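Local coordinates for protein tartronic semialdehyde reductase (Salmonella typhimurium, PDB 1YB4) that catalyses the NAD(P)H-dependent reduction of tartronate semialdehyde (2-hydroxy-3-oxopropanoate) to (R)-glycerate, probably reversibly, as a member of the HIBADH-related family, at residues V75-H80 / Q108-M113; G89-D94 / Q142-R147. All coordinates share one frame; numbering follows the deposited sequence.

In the fold
Both interactions belong to the N-terminal Rossmann-type domain and meet at strand 90-94. Interaction 1 pairs helices 69-77 and 100-111, which precede and follow that strand in the chain; interaction 2 packs the strand against helix 142-155. I92 turns toward the helix pair, where its CG2 lies 3.6 Å from V110 CG1, whereas its neighbour T91 faces the later helix, so the strand is covered from both faces of the sheet. Interaction 1 is partly buried and is held by an arginine-aromatic stack plus apolar packing. Interaction 2 is smaller, more buried, and combines one methyl contact with a hydrogen bond. The centres lie about 15 Å apart, away from the predicted active-site K172.

Interaction 1 of 2, residues V75-H80 / Q108-M113; sequences VLFGEH and QRVNEM
Two neighbouring helices of the Rossmann-type domain, 69-77 and 100-111, meet on one face of the mixed sheet through F77, R109 and V110, with L76 behind them. The relative planes establish a stack: the guanidinium of R109 is turned 23° from the F77 ring, and R109 CZ stands 4.1 Å from the ring centroid of F77, over the face, a cation-pi arrangement. Within the group it is NH1 that comes nearest the ring, 3.3 Å from F77 CD1 and displaced toward the rim, on the CG side of the ring. The aliphatic part of the arginine shares the same face. R109 CD lies 4.0 Å from the F77 centroid and only 17° off the normal, a CH-pi contact, while R109 CB reaches F77 CZ at 3.6 Å. Bends at chi2 and chi3 fold the chain back over the ring, so that methylene and guanidinium cover it together. On the opposite face of F77, CB of its own neighbour L76 lies over the rim of the ring.

Apolar packing continues inward. V110 CG2 sits oblique to the F77 ring, 4.0 Å from F77 CE2, and meets L76 CG at 4.2 Å; the side chains of F77 and L76 each cross that of the valine at about a right angle. L76 and V110 also rest on I92 of the central strand. At the outer edge, R109 NH2 makes a long, weak ion pair with E73, one helical turn before F77. Aliphatic residues facing the sheet, with an aromatic and a charged group stacked farther out, join successive crossover helices here, as in the alpha/beta layering of a Rossmann fold.

Interaction 2 of 2, residues G89-D94 / Q142-R147; sequences GKTIVD and QKVFDR
T91 meets helix 142-155 through both branches of its side chain, one apolar and one polar. In the apolar part, T91 CG2 lies 3.6 Å from V144 CG1, with the two side chains running antiparallel alongside one another. This methyl contact falls at the pair with the nearest CA atoms across the two segments, those of T91 and V144 being 7.7 Å apart.

The polar part is a hydrogen bond from R147 NH2 to T91 OG1, 2.8 Å long and bent to 144° at the hydrogen. The hydroxyl approaches the edge of the guanidinium but is tilted 23° out of its plane. R147 has CG anti to its backbone N (chi1 180°); the turn at chi3 then brings NH2 back to the threonine. R147 NH2 also forms a salt bridge with D116, so a carboxylate and a hydroxyl both hold this nitrogen and should restrict rotation of the group.

Around the contact, T91 shares backbone hydrogen bonds with D60 and I62, and V144 packs on D116 and L118 of strand 115-123. On another side of the helix, F145 rests on I159 and L161 of strand 158-163, so helix 142-155 spans from mid-sheet to its last strand.

Interaction 1 of 2, residues V75-H80 / Q108-M113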
ATOM      1  N   VAL A  75       0.354   0.866  37.172  1.00 51.87           N
ATOM      2  CA  VAL A  75       0.426  -0.221  38.134  1.00 50.73           C
ATOM      3  C   VAL A  75       1.828  -0.223  38.711  1.00 52.06           C
ATOM      4  O   VAL A  75       2.029  -0.444  39.901  1.00 51.62           O
ATOM      5  CB  VAL A  75       0.162  -1.590  37.482  1.00 48.61           C
ATOM      6  CG1 VAL A  75       0.640  -2.707  38.401  1.00 46.18           C
ATOM      7  CG2 VAL A  75      -1.319  -1.748  37.210  1.00 47.23           C
ATOM      8  N   LEU A  76       2.802   0.034  37.852  1.00 53.02           N
ATOM      9  CA  LEU A  76       4.185   0.060  38.282  1.00 55.80           C
ATOM     10  C   LEU A  76       4.529   1.296  39.097  1.00 59.20           C
ATOM     11  O   LEU A  76       4.948   1.190  40.249  1.00 60.98           O
ATOM     12  CB  LEU A  76       5.111  -0.039  37.069  1.00 53.84           C
ATOM     13  CG  LEU A  76       5.790  -1.384  36.763  1.00 52.50           C
ATOM     14  CD1 LEU A  76       5.126  -2.517  37.519  1.00 50.58           C
ATOM     15  CD2 LEU A  76       5.747  -1.633  35.257  1.00 50.25           C
ATOM     16  N   PHE A  77       4.338   2.475  38.523  1.00 62.39           N
ATOM     17  CA  PHE A  77       4.698   3.685  39.244  1.00 67.12           C
ATOM     18  C   PHE A  77       3.557   4.672  39.465  1.00 70.24           C
ATOM     19  O   PHE A  77       3.594   5.801  38.980  1.00 71.27           O
ATOM     20  CB  PHE A  77       5.856   4.360  38.511  1.00 66.37           C
ATOM     21  CG  PHE A  77       6.765   3.388  37.818  1.00 66.40           C
ATOM     22  CD1 PHE A  77       6.584   3.084  36.471  1.00 66.28           C
ATOM     23  CD2 PHE A  77       7.777   2.743  38.516  1.00 66.00           C
ATOM     24  CE1 PHE A  77       7.398   2.150  35.829  1.00 65.41           C
ATOM     25  CE2 PHE A  77       8.596   1.804  37.879  1.00 67.07           C
ATOM     26  CZ  PHE A  77       8.406   1.508  36.535  1.00 64.45           C
ATOM     27  N   GLY A  78       2.543   4.236  40.204  1.00 73.39           N
ATOM     28  CA  GLY A  78       1.407   5.093  40.490  1.00 77.03           C
ATOM     29  C   GLY A  78       1.288   5.208  41.989  1.00 79.87           C
ATOM     30  O   GLY A  78       2.000   4.508  42.708  1.00 80.11           O
ATOM     31  N   GLU A  79       0.398   6.070  42.475  1.00 83.72           N
ATOM     32  CA  GLU A  79       0.240   6.237  43.917  1.00 86.85           C
ATOM     33  C   GLU A  79       0.011   4.898  44.630  1.00 88.46           C
ATOM     34  O   GLU A  79       0.812   4.501  45.477  1.00 88.16           O
ATOM     35  CB  GLU A  79      -0.902   7.216  44.229  1.00 86.77           C
ATOM     36  CG  GLU A  79      -2.282   6.774  43.777  1.00 87.85           C
ATOM     37  CD  GLU A  79      -2.863   7.679  42.716  1.00 89.07           C
ATOM     38  OE1 GLU A  79      -2.474   7.545  41.534  1.00 89.29           O
ATOM     39  OE2 GLU A  79      -3.701   8.537  43.071  1.00 89.94           O
ATOM     40  N   HIS A  80      -1.069   4.201  44.283  1.00 90.78           N
ATOM     41  CA  HIS A  80      -1.377   2.908  44.893  1.00 92.90           C
ATOM     42  C   HIS A  80      -0.601   1.789  44.201  1.00 93.74           C
ATOM     43  O   HIS A  80      -0.868   0.609  44.429  1.00 93.73           O
ATOM     44  CB  HIS A  80      -2.874   2.593  44.786  1.00 94.58           C
ATOM     45  CG  HIS A  80      -3.766   3.653  45.350  1.00 96.88           C
ATOM     46  ND1 HIS A  80      -3.632   4.141  46.633  1.00 98.35           N
ATOM     47  CD2 HIS A  80      -4.828   4.298  44.812  1.00 97.66           C
ATOM     48  CE1 HIS A  80      -4.573   5.040  46.860  1.00 98.50           C
ATOM     49  NE2 HIS A  80      -5.312   5.154  45.772  1.00 98.93           N
ATOM     50  N   GLN A 108      14.254  -1.181  33.520  1.00 53.34           N
ATOM     51  CA  GLN A 108      15.390  -0.590  34.218  1.00 55.94           C
ATOM     52  C   GLN A 108      14.965   0.289  35.388  1.00 54.41           C
ATOM     53  O   GLN A 108      15.743   0.497  36.315  1.00 53.60           O
ATOM     54  CB  GLN A 108      16.293   0.189  33.259  1.00 58.86           C
ATOM     55  CG  GLN A 108      15.711   1.460  32.702  1.00 65.97           C
ATOM     56  CD  GLN A 108      16.671   2.134  31.735  1.00 71.54           C
ATOM     57  OE1 GLN A 108      17.834   2.380  32.072  1.00 74.45           O
ATOM     58  NE2 GLN A 108      16.192   2.438  30.526  1.00 72.18           N
ATOM     59  N   ARG A 109      13.736   0.803  35.356  1.00 51.84           N
ATOM     60  CA  ARG A 109      13.257   1.617  36.464  1.00 50.49           C
ATOM     61  C   ARG A 109      13.105   0.681  37.646  1.00 49.13           C
ATOM     62  O   ARG A 109      13.657   0.921  38.713  1.00 51.78           O
ATOM     63  CB  ARG A 109      11.905   2.256  36.158  1.00 50.56           C
ATOM     64  CG  ARG A 109      11.979   3.585  35.444  1.00 54.75           C
ATOM     65  CD  ARG A 109      10.829   4.472  35.893  1.00 58.38           C
ATOM     66  NE  ARG A 109      10.045   5.002  34.780  1.00 60.98           N
ATOM     67  CZ  ARG A 109       8.884   5.629  34.934  1.00 61.66           C
ATOM     68  NH1 ARG A 109       8.382   5.797  36.152  1.00 61.47           N
ATOM     69  NH2 ARG A 109       8.226   6.085  33.876  1.00 63.26           N
ATOM     70  N   VAL A 110      12.346  -0.390  37.446  1.00 46.90           N
ATOM     71  CA  VAL A 110      12.138  -1.381  38.489  1.00 44.81           C
ATOM     72  C   VAL A 110      13.496  -1.965  38.898  1.00 46.27           C
ATOM     73  O   VAL A 110      13.748  -2.193  40.080  1.00 45.23           O
ATOM     74  CB  VAL A 110      11.183  -2.510  37.990  1.00 43.26           C
ATOM     75  CG1 VAL A 110      11.279  -3.732  38.877  1.00 42.77           C
ATOM     76  CG2 VAL A 110       9.755  -2.013  37.986  1.00 40.69           C
ATOM     77  N   ASN A 111      14.377  -2.179  37.921  1.00 48.25           N
ATOM     78  CA  ASN A 111      15.707  -2.736  38.196  1.00 51.58           C
ATOM     79  C   ASN A 111      16.539  -1.868  39.139  1.00 53.87           C
ATOM     80  O   ASN A 111      17.320  -2.392  39.939  1.00 52.31           O
ATOM     81  CB  ASN A 111      16.500  -2.959  36.902  1.00 48.95           C
ATOM     82  CG  ASN A 111      16.110  -4.246  36.178  1.00 49.37           C
ATOM     83  OD1 ASN A 111      16.616  -4.533  35.091  1.00 46.32           O
ATOM     84  ND2 ASN A 111      15.212  -5.024  36.776  1.00 46.61           N
ATOM     85  N   GLU A 112      16.381  -0.548  39.040  1.00 54.60           N
ATOM     86  CA  GLU A 112      17.132   0.356  39.899  1.00 55.11           C
ATOM     87  C   GLU A 112      16.432   0.538  41.240  1.00 54.90           C
ATOM     88  O   GLU A 112      16.890   1.298  42.087  1.00 54.90           O
ATOM     89  CB  GLU A 112      17.363   1.708  39.199  1.00 56.76           C
ATOM     90  CG  GLU A 112      16.113   2.466  38.778  1.00 60.70           C
ATOM     91  CD  GLU A 112      16.418   3.572  37.776  1.00 62.47           C
ATOM     92  OE1 GLU A 112      17.051   3.280  36.740  1.00 62.37           O
ATOM     93  OE2 GLU A 112      16.025   4.735  38.014  1.00 65.08           O
HETATM   94  N   MSE A 113      15.324  -0.173  41.431  1.00 55.88           N
HETATM   95  CA  MSE A 113      14.595  -0.111  42.689  1.00 56.98           C
HETATM   96  C   MSE A 113      14.831  -1.397  43.469  1.00 55.37           C
HETATM   97  O   MSE A 113      14.280  -1.591  44.549  1.00 56.38           O
HETATM   98  CB  MSE A 113      13.104   0.074  42.445  1.00 63.74           C
HETATM   99  CG  MSE A 113      12.768   1.345  41.702  1.00 73.61           C
HETATM  100 SE   MSE A 113      10.963   1.912  42.034  1.00 87.58          SE
HETATM  101  CE  MSE A 113      11.346   3.395  43.226  1.00 82.13           C
TER

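Interaction 2 of 2, residues G89-D94 / Q142-R147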
ATOM      1  N   GLY A  89      14.487  -7.444  46.303  1.00 54.97           N
ATOM      2  CA  GLY A  89      14.386  -8.896  46.316  1.00 54.00           C
ATOM      3  C   GLY A  89      13.146  -9.489  45.672  1.00 53.90           C
ATOM      4  O   GLY A  89      12.846 -10.675  45.860  1.00 54.31           O
ATOM      5  N   LYS A  90      12.421  -8.667  44.917  1.00 51.92           N
ATOM      6  CA  LYS A  90      11.209  -9.121  44.250  1.00 48.43           C
ATOM      7  C   LYS A  90      11.383  -9.291  42.751  1.00 46.34           C
ATOM      8  O   LYS A  90      12.349  -8.817  42.145  1.00 43.16           O
ATOM      9  CB  LYS A  90      10.047  -8.153  44.511  1.00 48.81           C
ATOM     10  CG  LYS A  90       9.567  -8.133  45.951  1.00 49.71           C
ATOM     11  CD  LYS A  90       8.354  -7.228  46.121  1.00 49.67           C
ATOM     12  CE  LYS A  90       7.942  -7.151  47.585  1.00 48.08           C
ATOM     13  NZ  LYS A  90       7.723  -8.507  48.167  1.00 46.65           N
ATOM     14  N   THR A  91      10.421  -9.987  42.166  1.00 45.73           N
ATOM     15  CA  THR A  91      10.402 -10.255  40.741  1.00 43.36           C
ATOM     16  C   THR A  91       9.021  -9.845  40.240  1.00 42.15           C
ATOM     17  O   THR A  91       7.991 -10.311  40.741  1.00 39.84           O
ATOM     18  CB  THR A  91      10.636 -11.757  40.436  1.00 41.02           C
ATOM     19  OG1 THR A  91      11.793 -12.214  41.148  1.00 42.20           O
ATOM     20  CG2 THR A  91      10.873 -11.964  38.951  1.00 39.13           C
ATOM     21  N   ILE A  92       9.021  -8.954  39.255  1.00 41.15           N
ATOM     22  CA  ILE A  92       7.802  -8.453  38.654  1.00 39.75           C
ATOM     23  C   ILE A  92       7.743  -8.986  37.226  1.00 38.31           C
ATOM     24  O   ILE A  92       8.708  -8.874  36.464  1.00 34.30           O
ATOM     25  CB  ILE A  92       7.803  -6.909  38.653  1.00 41.29           C
ATOM     26  CG1 ILE A  92       6.504  -6.378  38.060  1.00 43.16           C
ATOM     27  CG2 ILE A  92       9.002  -6.393  37.907  1.00 44.86           C
ATOM     28  CD1 ILE A  92       5.349  -6.489  39.017  1.00 47.76           C
ATOM     29  N   VAL A  93       6.619  -9.595  36.875  1.00 36.95           N
ATOM     30  CA  VAL A  93       6.465 -10.134  35.539  1.00 38.92           C
ATOM     31  C   VAL A  93       5.203  -9.599  34.870  1.00 39.11           C
ATOM     32  O   VAL A  93       4.075  -9.856  35.303  1.00 37.48           O
ATOM     33  CB  VAL A  93       6.445 -11.690  35.548  1.00 39.87           C
ATOM     34  CG1 VAL A  93       7.541 -12.215  36.452  1.00 37.92           C
ATOM     35  CG2 VAL A  93       5.121 -12.196  36.006  1.00 42.67           C
ATOM     36  N   ASP A  94       5.416  -8.825  33.813  1.00 39.18           N
ATOM     37  CA  ASP A  94       4.321  -8.246  33.062  1.00 38.35           C
ATOM     38  C   ASP A  94       4.020  -9.176  31.913  1.00 37.94           C
ATOM     39  O   ASP A  94       4.893  -9.487  31.090  1.00 36.76           O
ATOM     40  CB  ASP A  94       4.695  -6.864  32.527  1.00 36.86           C
ATOM     41  CG  ASP A  94       3.536  -6.186  31.840  1.00 36.16           C
ATOM     42  OD1 ASP A  94       2.376  -6.470  32.228  1.00 30.06           O
ATOM     43  OD2 ASP A  94       3.789  -5.369  30.927  1.00 35.44           O
ATOM     44  N   GLN A 142      18.170 -14.944  32.303  1.00 37.79           N
ATOM     45  CA  GLN A 142      17.904 -16.380  32.428  1.00 37.33           C
ATOM     46  C   GLN A 142      17.550 -16.912  33.825  1.00 35.48           C
ATOM     47  O   GLN A 142      16.514 -17.559  33.985  1.00 33.64           O
ATOM     48  CB  GLN A 142      19.067 -17.187  31.847  1.00 35.86           C
ATOM     49  CG  GLN A 142      18.747 -18.663  31.721  1.00 39.80           C
ATOM     50  CD  GLN A 142      19.647 -19.364  30.736  1.00 42.30           C
ATOM     51  OE1 GLN A 142      19.964 -18.812  29.677  1.00 45.38           O
ATOM     52  NE2 GLN A 142      20.058 -20.588  31.064  1.00 37.91           N
ATOM     53  N   LYS A 143      18.394 -16.660  34.825  1.00 35.99           N
ATOM     54  CA  LYS A 143      18.116 -17.133  36.193  1.00 36.79           C
ATOM     55  C   LYS A 143      16.714 -16.683  36.655  1.00 34.16           C
ATOM     56  O   LYS A 143      15.996 -17.439  37.308  1.00 30.92           O
ATOM     57  CB  LYS A 143      19.158 -16.590  37.180  1.00 39.08           C
ATOM     58  CG  LYS A 143      20.619 -16.864  36.817  1.00 40.49           C
ATOM     59  CD  LYS A 143      21.076 -18.247  37.202  1.00 36.42           C
ATOM     60  CE  LYS A 143      22.527 -18.455  36.802  1.00 37.73           C
ATOM     61  NZ  LYS A 143      23.442 -17.451  37.413  1.00 36.78           N
ATOM     62  N   VAL A 144      16.347 -15.443  36.327  1.00 30.97           N
ATOM     63  CA  VAL A 144      15.038 -14.904  36.682  1.00 27.70           C
ATOM     64  C   VAL A 144      13.982 -15.719  35.940  1.00 28.29           C
ATOM     65  O   VAL A 144      12.974 -16.147  36.514  1.00 28.98           O
ATOM     66  CB  VAL A 144      14.916 -13.430  36.257  1.00 29.88           C
ATOM     67  CG1 VAL A 144      13.594 -12.860  36.734  1.00 27.68           C
ATOM     68  CG2 VAL A 144      16.085 -12.635  36.802  1.00 25.44           C
ATOM     69  N   PHE A 145      14.219 -15.926  34.652  1.00 28.20           N
ATOM     70  CA  PHE A 145      13.318 -16.713  33.831  1.00 29.64           C
ATOM     71  C   PHE A 145      13.213 -18.115  34.437  1.00 30.50           C
ATOM     72  O   PHE A 145      12.119 -18.647  34.585  1.00 30.23           O
ATOM     73  CB  PHE A 145      13.853 -16.821  32.398  1.00 30.05           C
ATOM     74  CG  PHE A 145      13.133 -17.844  31.556  1.00 33.06           C
ATOM     75  CD1 PHE A 145      12.018 -17.491  30.804  1.00 32.82           C
ATOM     76  CD2 PHE A 145      13.554 -19.176  31.545  1.00 34.92           C
ATOM     77  CE1 PHE A 145      11.329 -18.438  30.052  1.00 32.84           C
ATOM     78  CE2 PHE A 145      12.875 -20.137  30.797  1.00 35.83           C
ATOM     79  CZ  PHE A 145      11.757 -19.766  30.047  1.00 36.18           C
ATOM     80  N   ASP A 146      14.355 -18.707  34.785  1.00 32.91           N
ATOM     81  CA  ASP A 146      14.381 -20.047  35.369  1.00 32.88           C
ATOM     82  C   ASP A 146      13.582 -20.125  36.657  1.00 32.91           C
ATOM     83  O   ASP A 146      12.964 -21.148  36.947  1.00 35.31           O
ATOM     84  CB  ASP A 146      15.815 -20.492  35.656  1.00 36.31           C
ATOM     85  CG  ASP A 146      16.578 -20.880  34.395  1.00 37.93           C
ATOM     86  OD1 ASP A 146      15.981 -21.541  33.526  1.00 36.20           O
ATOM     87  OD2 ASP A 146      17.783 -20.538  34.282  1.00 42.09           O
ATOM     88  N   ARG A 147      13.597 -19.040  37.426  1.00 33.99           N
ATOM     89  CA  ARG A 147      12.883 -18.973  38.704  1.00 34.23           C
ATOM     90  C   ARG A 147      11.365 -18.970  38.572  1.00 31.90           C
ATOM     91  O   ARG A 147      10.665 -19.641  39.326  1.00 27.65           O
ATOM     92  CB  ARG A 147      13.329 -17.733  39.482  1.00 35.98           C
ATOM     93  CG  ARG A 147      12.648 -17.548  40.831  1.00 38.39           C
ATOM     94  CD  ARG A 147      13.462 -16.610  41.701  1.00 40.50           C
ATOM     95  NE  ARG A 147      13.434 -15.227  41.234  1.00 41.90           N
ATOM     96  CZ  ARG A 147      14.506 -14.437  41.164  1.00 45.43           C
ATOM     97  NH1 ARG A 147      15.699 -14.900  41.524  1.00 46.31           N
ATOM     98  NH2 ARG A 147      14.390 -13.179  40.747  1.00 43.53           N
TER